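Local coordinates for putative immunoglobulin-blocking virulence protein (Mycoplasma mycoides subsp. capri, PDB 7ADK), which probably acts with a lipoprotein partner to disable host antibodies, likely as the component that cleaves immunoglobulin, at residues K272-F277 against N281-W286. Sequence-based numbering, arbitrary orientation.
Sequences KLKSKF and NQEYIW
F277 turns its ring onto helix 280-288, against E283 and W286, where two consecutive short helices, 270-273 and 280-288, are joined by a loop. Apolar and aromatic packing carries the joint, and no hydrogen bond runs between the two segments. CA of E283 sits over one face of the F277 ring, 4.0 Å from its centroid, a CH-pi contact. At its far end, CZ of F277 comes within 3.7 Å of CG of W286; the two ring planes meet obliquely at 44°. W286 has CG anti to the backbone N (chi1 -172°), which carries the indole back toward helix 270-273. There CD2 of L273 lies over the six-membered ring, 3.5 Å from its centroid and 13° off the normal, a second CH-pi contact. K263 adds a cation-pi contact to the indole.

Outside the contact, Q282 packs on I227 and L231 of helix 227-235, and its NE2 bonds to OG1 of T279, between the two segments. S275 packs on V351 of the neighbouring lipoprotein chain. Across the contact, polar groups contribute mainly by proximity. The E283 side chain bends at chi2 (58°), bringing OE1 beside CD2 and CE2 of the F277 ring and OE2 beside CD of K274. The opposite charges would probably still attract, although K274 NZ stays 4.9 Å from E283 OE2, too far for a salt bridge.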
loop_
_atom_site.group_PDB
_atom_site.type_symbol
_atom_site.label_atom_id
_atom_site.label_comp_id
_atom_site.label_asym_id
_atom_site.label_seq_id
_atom_site.Cartn_x
_atom_site.Cartn_y
_atom_site.Cartn_z
ATOM N N LYS A 272 -28.480 -21.105 49.283
ATOM C CA LYS A 272 -29.048 -22.307 48.659
ATOM C C LYS A 272 -28.934 -22.224 47.143
ATOM O O LYS A 272 -28.350 -23.106 46.514
ATOM C CB LYS A 272 -30.500 -22.520 49.123
ATOM C CG LYS A 272 -30.658 -22.724 50.639
ATOM C CD LYS A 272 -29.865 -23.906 51.201
ATOM C CE LYS A 272 -30.186 -24.197 52.666
ATOM N NZ LYS A 272 -29.744 -23.127 53.575
ATOM N N LEU A 273 -29.450 -21.136 46.560
ATOM C CA LEU A 273 -29.591 -20.957 45.112
ATOM C C LEU A 273 -28.243 -20.918 44.377
ATOM O O LEU A 273 -28.193 -21.320 43.221
ATOM C CB LEU A 273 -30.428 -19.689 44.853
ATOM C CG LEU A 273 -30.948 -19.532 43.412
ATOM C CD1 LEU A 273 -32.183 -20.378 43.139
ATOM C CD2 LEU A 273 -31.336 -18.087 43.167
ATOM N N LYS A 274 -27.147 -20.530 45.044
ATOM C CA LYS A 274 -25.768 -20.552 44.522
ATOM C C LYS A 274 -25.386 -21.864 43.832
ATOM O O LYS A 274 -24.715 -21.848 42.805
ATOM C CB LYS A 274 -24.828 -20.248 45.707
ATOM C CG LYS A 274 -23.328 -20.394 45.421
ATOM C CD LYS A 274 -22.809 -19.408 44.368
ATOM C CE LYS A 274 -21.500 -19.840 43.723
ATOM N NZ LYS A 274 -20.399 -19.952 44.678
ATOM N N SER A 275 -25.842 -22.993 44.367
ATOM C CA SER A 275 -25.641 -24.337 43.799
ATOM C C SER A 275 -26.457 -24.646 42.528
ATOM O O SER A 275 -26.186 -25.629 41.853
ATOM C CB SER A 275 -25.940 -25.378 44.881
ATOM O OG SER A 275 -27.312 -25.409 45.228
ATOM N N LYS A 276 -27.458 -23.826 42.191
ATOM C CA LYS A 276 -28.517 -24.132 41.215
ATOM C C LYS A 276 -28.417 -23.325 39.909
ATOM O O LYS A 276 -29.409 -23.211 39.190
ATOM C CB LYS A 276 -29.903 -23.993 41.882
ATOM C CG LYS A 276 -30.090 -24.671 43.257
ATOM C CD LYS A 276 -29.794 -26.180 43.296
ATOM C CE LYS A 276 -30.789 -27.058 42.533
ATOM N NZ LYS A 276 -32.025 -27.311 43.296
ATOM N N PHE A 277 -27.245 -22.778 39.573
ATOM C CA PHE A 277 -27.017 -22.034 38.325
ATOM C C PHE A 277 -26.206 -22.820 37.290
ATOM O O PHE A 277 -25.221 -23.487 37.600
ATOM C CB PHE A 277 -26.386 -20.670 38.604
ATOM C CG PHE A 277 -27.369 -19.673 39.163
ATOM C CD1 PHE A 277 -28.385 -19.162 38.335
ATOM C CD2 PHE A 277 -27.286 -19.257 40.499
ATOM C CE1 PHE A 277 -29.308 -18.233 38.840
ATOM C CE2 PHE A 277 -28.202 -18.316 40.998
ATOM C CZ PHE A 277 -29.212 -17.805 40.170
ATOM N N ASN A 281 -22.112 -16.615 34.140
ATOM C CA ASN A 281 -22.868 -15.393 33.810
ATOM C C ASN A 281 -24.318 -15.426 34.321
ATOM O O ASN A 281 -24.754 -14.443 34.904
ATOM C CB ASN A 281 -22.815 -15.102 32.295
ATOM C CG ASN A 281 -21.498 -14.504 31.812
ATOM O OD1 ASN A 281 -20.791 -13.814 32.524
ATOM N ND2 ASN A 281 -21.123 -14.740 30.579
ATOM N N GLN A 282 -25.048 -16.537 34.165
ATOM C CA GLN A 282 -26.408 -16.703 34.711
ATOM C C GLN A 282 -26.454 -16.525 36.236
ATOM O O GLN A 282 -27.372 -15.892 36.739
ATOM C CB GLN A 282 -26.975 -18.086 34.343
ATOM C CG GLN A 282 -27.237 -18.209 32.843
ATOM C CD GLN A 282 -28.021 -19.465 32.465
ATOM O OE1 GLN A 282 -29.200 -19.595 32.743
ATOM N NE2 GLN A 282 -27.435 -20.432 31.797
ATOM N N GLU A 283 -25.452 -17.024 36.958
ATOM C CA GLU A 283 -25.207 -16.657 38.354
ATOM C C GLU A 283 -24.994 -15.153 38.542
ATOM O O GLU A 283 -25.790 -14.505 39.214
ATOM C CB GLU A 283 -24.075 -17.531 38.931
ATOM C CG GLU A 283 -23.366 -17.096 40.227
ATOM C CD GLU A 283 -24.200 -16.896 41.498
ATOM O OE1 GLU A 283 -25.442 -16.797 41.456
ATOM O OE2 GLU A 283 -23.566 -16.813 42.573
ATOM N N TYR A 284 -23.946 -14.539 37.997
ATOM C CA TYR A 284 -23.533 -13.254 38.567
ATOM C C TYR A 284 -24.344 -12.070 37.990
ATOM O O TYR A 284 -24.447 -11.028 38.628
ATOM C CB TYR A 284 -22.002 -13.271 38.767
ATOM C CG TYR A 284 -20.976 -12.931 37.703
ATOM C CD1 TYR A 284 -20.793 -13.784 36.610
ATOM C CD2 TYR A 284 -19.824 -12.265 38.158
ATOM C CE1 TYR A 284 -19.608 -13.817 35.854
ATOM C CE2 TYR A 284 -18.609 -12.315 37.458
ATOM C CZ TYR A 284 -18.501 -13.067 36.278
ATOM O OH TYR A 284 -17.335 -13.112 35.594
ATOM N N ILE A 285 -25.148 -12.308 36.936
ATOM C CA ILE A 285 -26.355 -11.529 36.575
ATOM C C ILE A 285 -27.363 -11.440 37.737
ATOM O O ILE A 285 -27.947 -10.387 38.000
ATOM C CB ILE A 285 -27.033 -12.132 35.309
ATOM C CG1 ILE A 285 -26.216 -11.770 34.050
ATOM C CG2 ILE A 285 -28.487 -11.672 35.108
ATOM C CD1 ILE A 285 -26.659 -12.444 32.750
ATOM N N TRP A 286 -27.590 -12.535 38.461
ATOM C CA TRP A 286 -28.500 -12.573 39.600
ATOM C C TRP A 286 -27.931 -11.835 40.818
ATOM O O TRP A 286 -28.694 -11.476 41.714
ATOM C CB TRP A 286 -28.908 -14.030 39.884
ATOM C CG TRP A 286 -29.980 -14.260 40.902
ATOM C CD1 TRP A 286 -31.311 -14.223 40.687
ATOM C CD2 TRP A 286 -29.827 -14.589 42.310
ATOM N NE1 TRP A 286 -31.977 -14.386 41.881
ATOM C CE2 TRP A 286 -31.108 -14.569 42.923
ATOM C CE3 TRP A 286 -28.736 -14.936 43.130
ATOM C CZ2 TRP A 286 -31.284 -14.759 44.297
ATOM C CZ3 TRP A 286 -28.916 -15.215 44.495
ATOM C CH2 TRP A 286 -30.176 -15.083 45.090
#